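Local coordinates for endo-pectate lyase (Erwinia chrysanthemi, PDB 3B4N), which probably depolymerises polygalacturonate and methylated pectins by calcium-dependent, endo-acting eliminative cleavage, and carries a catalytic right-handed parallel beta-helix, at residues W37-R51 against E61-D75. Residues are numbered along the deposited sequence; the frame is centred on the assembly and turned at random.
Sequences WSTDESKVARQEVYR and ERIAVLDAETRTFKD. With EDO (1,2-ethanediol), chain I; EDO (1,2-ethanediol), chain G.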
loop_
_atom_site.group_PDB
_atom_site.type_symbol
_atom_site.label_atom_id
_atom_site.label_comp_id
_atom_site.label_asym_id
_atom_site.label_seq_id
_atom_site.Cartn_x
_atom_site.Cartn_y
_atom_site.Cartn_z
ATOM N N TRP A 37 -9.553 6.326 -1.034
ATOM C CA TRP A 37 -9.744 7.621 -1.662
ATOM C C TRP A 37 -8.527 8.497 -1.495
ATOM O O TRP A 37 -7.650 8.221 -0.676
ATOM C CB TRP A 37 -10.970 8.340 -1.073
ATOM C CG TRP A 37 -10.889 8.624 0.412
ATOM C CD1 TRP A 37 -10.456 9.775 1.012
ATOM C CD2 TRP A 37 -11.227 7.723 1.471
ATOM N NE1 TRP A 37 -10.504 9.644 2.380
ATOM C CE2 TRP A 37 -10.973 8.394 2.690
ATOM C CE3 TRP A 37 -11.720 6.411 1.508
ATOM C CZ2 TRP A 37 -11.195 7.794 3.937
ATOM C CZ3 TRP A 37 -11.940 5.813 2.743
ATOM C CH2 TRP A 37 -11.677 6.505 3.943
ATOM N N SER A 38 -8.463 9.533 -2.316
ATOM C CA SER A 38 -7.405 10.518 -2.204
ATOM C C SER A 38 -8.142 11.846 -2.116
ATOM O O SER A 38 -9.231 12.007 -2.669
ATOM C CB SER A 38 -6.480 10.514 -3.425
ATOM O OG SER A 38 -7.163 10.910 -4.599
ATOM N N THR A 39 -7.572 12.790 -1.384
ATOM C CA THR A 39 -8.182 14.101 -1.274
ATOM C C THR A 39 -7.066 15.124 -1.203
ATOM O O THR A 39 -5.980 14.824 -0.709
ATOM C CB THR A 39 -9.082 14.225 -0.010
ATOM O OG1 THR A 39 -9.694 15.520 0.001
ATOM C CG2 THR A 39 -8.270 14.046 1.274
ATOM N N ASP A 40 -7.319 16.315 -1.736
ATOM C CA ASP A 40 -6.324 17.376 -1.665
ATOM C C ASP A 40 -6.749 18.435 -0.648
ATOM O O ASP A 40 -6.179 19.527 -0.603
ATOM C CB ASP A 40 -6.081 18.012 -3.036
ATOM C CG ASP A 40 -7.355 18.411 -3.731
ATOM O OD1 ASP A 40 -8.365 18.642 -3.042
ATOM O OD2 ASP A 40 -7.342 18.503 -4.977
ATOM N N GLU A 41 -7.759 18.117 0.162
ATOM C CA GLU A 41 -8.193 19.045 1.210
ATOM C C GLU A 41 -7.031 19.093 2.204
ATOM O O GLU A 41 -6.570 18.058 2.679
ATOM C CB GLU A 41 -9.472 18.536 1.893
ATOM C CG GLU A 41 -9.789 19.237 3.218
ATOM C CD GLU A 41 -9.849 20.745 3.083
ATOM O OE1 GLU A 41 -9.302 21.445 3.965
ATOM O OE2 GLU A 41 -10.443 21.233 2.099
ATOM N N SER A 42 -6.555 20.293 2.523
ATOM C CA SER A 42 -5.414 20.440 3.422
ATOM C C SER A 42 -5.702 20.488 4.919
ATOM O O SER A 42 -4.817 20.215 5.726
ATOM C CB SER A 42 -4.619 21.688 3.036
ATOM O OG SER A 42 -5.430 22.844 3.146
ATOM N N LYS A 43 -6.921 20.846 5.294
ATOM C CA LYS A 43 -7.265 20.921 6.709
ATOM C C LYS A 43 -8.416 19.981 7.041
ATOM O O LYS A 43 -9.493 20.406 7.445
ATOM C CB LYS A 43 -7.609 22.367 7.087
ATOM C CG LYS A 43 -6.392 23.289 7.011
ATOM C CD LYS A 43 -6.708 24.746 7.316
ATOM C CE LYS A 43 -7.225 25.473 6.083
ATOM N NZ LYS A 43 -7.230 26.957 6.273
ATOM N N VAL A 44 -8.175 18.687 6.879
ATOM C CA VAL A 44 -9.212 17.705 7.161
ATOM C C VAL A 44 -9.442 17.554 8.661
ATOM O O VAL A 44 -8.485 17.448 9.432
ATOM C CB VAL A 44 -8.842 16.326 6.584
ATOM C CG1 VAL A 44 -9.955 15.326 6.889
ATOM C CG2 VAL A 44 -8.620 16.429 5.080
ATOM N N ALA A 45 -10.713 17.550 9.062
ATOM C CA ALA A 45 -11.095 17.389 10.464
ATOM C C ALA A 45 -11.614 15.965 10.677
ATOM O O ALA A 45 -11.243 15.295 11.636
ATOM C CB ALA A 45 -12.162 18.396 10.836
ATOM N N ARG A 46 -12.482 15.518 9.775
ATOM C CA ARG A 46 -13.032 14.167 9.840
ATOM C C ARG A 46 -13.426 13.747 8.442
ATOM O O ARG A 46 -13.465 14.568 7.523
ATOM C CB ARG A 46 -14.273 14.105 10.742
ATOM C CG ARG A 46 -15.449 14.927 10.222
ATOM C CD ARG A 46 -16.789 14.443 10.763
ATOM N NE ARG A 46 -16.835 14.481 12.220
ATOM C CZ ARG A 46 -17.903 14.143 12.936
ATOM N NH1 ARG A 46 -19.013 13.745 12.331
ATOM N NH2 ARG A 46 -17.850 14.206 14.261
ATOM N N GLN A 47 -13.721 12.461 8.290
ATOM C CA GLN A 47 -14.127 11.932 6.996
ATOM C C GLN A 47 -15.304 11.009 7.244
ATOM O O GLN A 47 -15.256 10.163 8.129
ATOM C CB GLN A 47 -12.960 11.188 6.344
ATOM C CG GLN A 47 -11.752 12.099 6.169
ATOM C CD GLN A 47 -10.545 11.357 5.663
ATOM O OE1 GLN A 47 -9.910 10.595 6.404
ATOM N NE2 GLN A 47 -10.220 11.567 4.394
ATOM N N GLU A 48 -16.365 11.179 6.467
ATOM C CA GLU A 48 -17.560 10.380 6.667
ATOM C C GLU A 48 -17.849 9.496 5.479
ATOM O O GLU A 48 -17.755 9.927 4.331
ATOM C CB GLU A 48 -18.749 11.301 6.924
ATOM C CG GLU A 48 -18.514 12.290 8.058
ATOM C CD GLU A 48 -19.720 13.158 8.326
ATOM O OE1 GLU A 48 -20.374 13.586 7.352
ATOM O OE2 GLU A 48 -20.002 13.420 9.512
ATOM N N VAL A 49 -18.201 8.249 5.752
ATOM C CA VAL A 49 -18.514 7.316 4.681
ATOM C C VAL A 49 -20.025 7.185 4.596
ATOM O O VAL A 49 -20.692 6.981 5.605
ATOM C CB VAL A 49 -17.915 5.916 4.943
ATOM C CG1 VAL A 49 -18.160 5.009 3.741
ATOM C CG2 VAL A 49 -16.425 6.033 5.231
ATOM N N TYR A 50 -20.552 7.321 3.383
ATOM C CA TYR A 50 -21.985 7.205 3.129
ATOM C C TYR A 50 -22.240 6.022 2.205
ATOM O O TYR A 50 -21.424 5.697 1.340
ATOM C CB TYR A 50 -22.513 8.489 2.490
ATOM C CG TYR A 50 -22.571 9.635 3.460
ATOM C CD1 TYR A 50 -23.735 9.897 4.185
ATOM C CD2 TYR A 50 -21.446 10.422 3.704
ATOM C CE1 TYR A 50 -23.781 10.907 5.132
ATOM C CE2 TYR A 50 -21.478 11.442 4.655
ATOM C CZ TYR A 50 -22.649 11.674 5.365
ATOM O OH TYR A 50 -22.682 12.658 6.329
ATOM N N ARG A 51 -23.389 5.383 2.385
ATOM C CA ARG A 51 -23.747 4.225 1.580
ATOM C C ARG A 51 -25.244 4.211 1.302
ATOM O O ARG A 51 -26.031 4.723 2.094
ATOM C CB ARG A 51 -23.370 2.944 2.328
ATOM C CG ARG A 51 -23.510 1.663 1.512
ATOM C CD ARG A 51 -23.249 0.438 2.381
ATOM N NE ARG A 51 -24.379 0.174 3.267
ATOM C CZ ARG A 51 -24.336 -0.618 4.329
ATOM N NH1 ARG A 51 -23.209 -1.242 4.653
ATOM N NH2 ARG A 51 -25.419 -0.774 5.080
ATOM N N GLU A 61 -26.843 7.250 3.326
ATOM C CA GLU A 61 -26.816 7.428 4.760
ATOM C C GLU A 61 -25.440 7.104 5.313
ATOM O O GLU A 61 -24.735 6.242 4.796
ATOM C CB GLU A 61 -27.898 6.582 5.407
ATOM C CG GLU A 61 -29.275 7.132 5.066
ATOM C CD GLU A 61 -30.382 6.492 5.858
ATOM O OE1 GLU A 61 -30.229 6.380 7.094
ATOM O OE2 GLU A 61 -31.404 6.119 5.243
ATOM N N ARG A 62 -25.054 7.808 6.367
ATOM C CA ARG A 62 -23.730 7.619 6.930
ATOM C C ARG A 62 -23.547 6.278 7.626
ATOM O O ARG A 62 -24.395 5.861 8.416
ATOM C CB ARG A 62 -23.408 8.757 7.901
ATOM C CG ARG A 62 -21.917 8.960 8.114
ATOM C CD ARG A 62 -21.660 10.120 9.049
ATOM N NE ARG A 62 -22.190 9.840 10.375
ATOM C CZ ARG A 62 -22.413 10.772 11.294
ATOM N NH1 ARG A 62 -22.154 12.046 11.030
ATOM N NH2 ARG A 62 -22.906 10.427 12.472
ATOM N N ILE A 63 -22.446 5.603 7.308
ATOM C CA ILE A 63 -22.137 4.326 7.939
ATOM C C ILE A 63 -20.888 4.418 8.804
ATOM O O ILE A 63 -20.604 3.505 9.570
ATOM C CB ILE A 63 -21.972 3.173 6.912
ATOM C CG1 ILE A 63 -20.816 3.449 5.947
ATOM C CG2 ILE A 63 -23.289 2.976 6.169
ATOM C CD1 ILE A 63 -20.472 2.234 5.065
ATOM N N ALA A 64 -20.142 5.519 8.694
ATOM C CA ALA A 64 -18.950 5.679 9.518
ATOM C C ALA A 64 -18.430 7.103 9.616
ATOM O O ALA A 64 -18.602 7.903 8.702
ATOM C CB ALA A 64 -17.820 4.762 9.001
ATOM N N VAL A 65 -17.824 7.417 10.757
ATOM C CA VAL A 65 -17.176 8.709 10.963
ATOM C C VAL A 65 -15.733 8.301 11.251
ATOM O O VAL A 65 -15.473 7.565 12.211
ATOM C CB VAL A 65 -17.731 9.478 12.175
ATOM C CG1 VAL A 65 -16.857 10.705 12.445
ATOM C CG2 VAL A 65 -19.171 9.924 11.898
ATOM N N LEU A 66 -14.807 8.782 10.422
ATOM C CA LEU A 66 -13.394 8.431 10.540
ATOM C C LEU A 66 -12.525 9.621 10.880
ATOM O O LEU A 66 -12.949 10.767 10.742
ATOM C CB LEU A 66 -12.905 7.835 9.217
ATOM C CG LEU A 66 -13.788 6.724 8.634
ATOM C CD1 LEU A 66 -13.288 6.344 7.255
ATOM C CD2 LEU A 66 -13.801 5.519 9.573
ATOM N N ASP A 67 -11.298 9.342 11.321
ATOM C CA ASP A 67 -10.363 10.408 11.645
ATOM C C ASP A 67 -9.900 11.078 10.352
ATOM O O ASP A 67 -10.293 10.663 9.264
ATOM C CB ASP A 67 -9.170 9.877 12.468
ATOM C CG ASP A 67 -8.315 8.873 11.716
ATOM O OD1 ASP A 67 -8.128 9.004 10.493
ATOM O OD2 ASP A 67 -7.793 7.951 12.372
ATOM N N ALA A 68 -9.057 12.101 10.463
ATOM C CA ALA A 68 -8.601 12.855 9.304
ATOM C C ALA A 68 -7.422 12.278 8.544
ATOM O O ALA A 68 -7.102 12.753 7.451
ATOM C CB ALA A 68 -8.250 14.281 9.744
ATOM N N GLU A 69 -6.789 11.260 9.112
ATOM C CA GLU A 69 -5.587 10.688 8.514
ATOM C C GLU A 69 -5.763 9.477 7.609
ATOM O O GLU A 69 -5.018 9.303 6.642
ATOM C CB GLU A 69 -4.594 10.357 9.633
ATOM C CG GLU A 69 -4.186 11.579 10.485
ATOM C CD GLU A 69 -5.225 11.985 11.538
ATOM O OE1 GLU A 69 -5.287 13.182 11.880
ATOM O OE2 GLU A 69 -5.967 11.118 12.041
ATOM N N THR A 70 -6.737 8.635 7.913
ATOM C CA THR A 70 -6.933 7.455 7.098
ATOM C C THR A 70 -7.378 7.794 5.678
ATOM O O THR A 70 -7.968 8.846 5.424
ATOM C CB THR A 70 -7.963 6.501 7.751
ATOM O OG1 THR A 70 -7.953 5.258 7.043
ATOM C CG2 THR A 70 -9.385 7.090 7.702
ATOM N N ARG A 71 -7.072 6.900 4.742
ATOM C CA ARG A 71 -7.493 7.087 3.360
ATOM C C ARG A 71 -8.143 5.805 2.859
ATOM O O ARG A 71 -8.351 5.626 1.658
ATOM C CB ARG A 71 -6.299 7.473 2.479
ATOM C CG ARG A 71 -5.750 8.873 2.785
ATOM C CD ARG A 71 -6.751 9.972 2.438
ATOM N NE ARG A 71 -6.173 11.307 2.626
ATOM C CZ ARG A 71 -6.214 12.007 3.760
ATOM N NH1 ARG A 71 -6.809 11.524 4.845
ATOM N NH2 ARG A 71 -5.647 13.202 3.812
ATOM N N THR A 72 -8.461 4.912 3.795
ATOM C CA THR A 72 -9.109 3.649 3.450
ATOM C C THR A 72 -10.193 3.311 4.472
ATOM O O THR A 72 -10.210 3.833 5.591
ATOM C CB THR A 72 -8.111 2.462 3.417
ATOM O OG1 THR A 72 -7.588 2.250 4.734
ATOM C CG2 THR A 72 -6.964 2.723 2.423
ATOM N N PHE A 73 -11.092 2.423 4.077
ATOM C CA PHE A 73 -12.186 1.986 4.936
ATOM C C PHE A 73 -12.672 0.630 4.451
ATOM O O PHE A 73 -12.592 0.325 3.265
ATOM C CB PHE A 73 -13.354 2.976 4.862
ATOM C CG PHE A 73 -14.539 2.576 5.691
ATOM C CD1 PHE A 73 -14.481 2.659 7.075
ATOM C CD2 PHE A 73 -15.705 2.110 5.090
ATOM C CE1 PHE A 73 -15.563 2.286 7.862
ATOM C CE2 PHE A 73 -16.803 1.730 5.873
ATOM C CZ PHE A 73 -16.729 1.819 7.255
ATOM N N LYS A 74 -13.148 -0.193 5.372
ATOM C CA LYS A 74 -13.691 -1.482 4.979
ATOM C C LYS A 74 -15.105 -1.637 5.520
ATOM O O LYS A 74 -15.379 -1.337 6.680
ATOM C CB LYS A 74 -12.799 -2.630 5.456
ATOM C CG LYS A 74 -12.746 -2.845 6.940
ATOM C CD LYS A 74 -11.856 -4.051 7.246
ATOM C CE LYS A 74 -11.831 -4.366 8.731
ATOM N NZ LYS A 74 -11.329 -3.221 9.539
ATOM N N ASP A 75 -16.005 -2.069 4.644
ATOM C CA ASP A 75 -17.399 -2.295 5.002
ATOM C C ASP A 75 -17.712 -3.777 4.833
ATOM O O ASP A 75 -17.755 -4.282 3.713
ATOM C CB ASP A 75 -18.330 -1.476 4.102
ATOM C CG ASP A 75 -19.796 -1.682 4.446
ATOM O OD1 ASP A 75 -20.661 -1.333 3.623
ATOM O OD2 ASP A 75 -20.080 -2.188 5.548
HETATM C C1 EDO I . -23.545 6.347 12.326
HETATM O O1 EDO I . -24.184 7.716 12.092
HETATM C C2 EDO I . -22.439 5.988 11.332
HETATM O O2 EDO I . -21.423 7.176 11.296
HETATM C C1 EDO G . -8.244 14.320 -4.999
HETATM O O1 EDO G . -6.970 13.656 -4.462
HETATM C C2 EDO G . -8.320 14.399 -6.530
HETATM O O2 EDO G . -8.310 12.937 -7.073
HETATM O O HOH W 1 -4.956 11.250 -0.102
HETATM O O HOH W 2 -4.291 14.267 1.373
HETATM O O HOH W 3 -9.601 13.626 13.031
#
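V49 and F73 meet where methyl CG2 of the valine sits in CH-pi contact over one ring face, 4.1 Å from the centroid. The same methyl touches L66 CD1 at 3.7 Å, while CG1, placed anti to the backbone N (chi1 -175°), leans on the I63 side chain. L66 CD1 reaches CH2 of W37, whose indole lies beneath the R71-T72 backbone; R71 CA stands over the five-membered ring, and F73 CB meets the ring edge. The opposite face of the hairpin, with E48, Y50, R62 and V65, carries a salt-bridge network. There R62 lays CG over the Y50 ring and sends NH1 to E48 OE2 (3.0 Å), arriving from above the carboxylate plane. R46 NH1 takes the anti lone pair of the same oxygen, and with Y50 OH on E48 OE1 the carboxylate is gripped three times. V65 CG1 covers the centre of the R46 guanidinium.

The fold is a two-layer beta sandwich of fibronectin type III topology, standing before the beta-helix: strands 44-52 and 61-66 form an antiparallel hairpin in one sheet, and 67-71 turns the chain to add strand 72-75 to the other, beside W37 (W37 N to R71 O, 3.0 Å). A classic beta bulge shifts the hairpin register by one: I63 and A64 both face V49, whose O accepts from I63 N (2.8 Å) and weakly from A64 N. Between the sheets R51 NH1 forms a salt bridge with D75 OD1 (2.7 Å), using the syn lone pair of that oxygen, which lies in the guanidinium plane and is also held by Y86 OH. The turn is fixed by D67 OD1, which accepts from E69 N and T70 N, and by R71, whose NH1 binds the carbonyls of A68 and T70 while two waters link NE and NH2 to the T39 backbone.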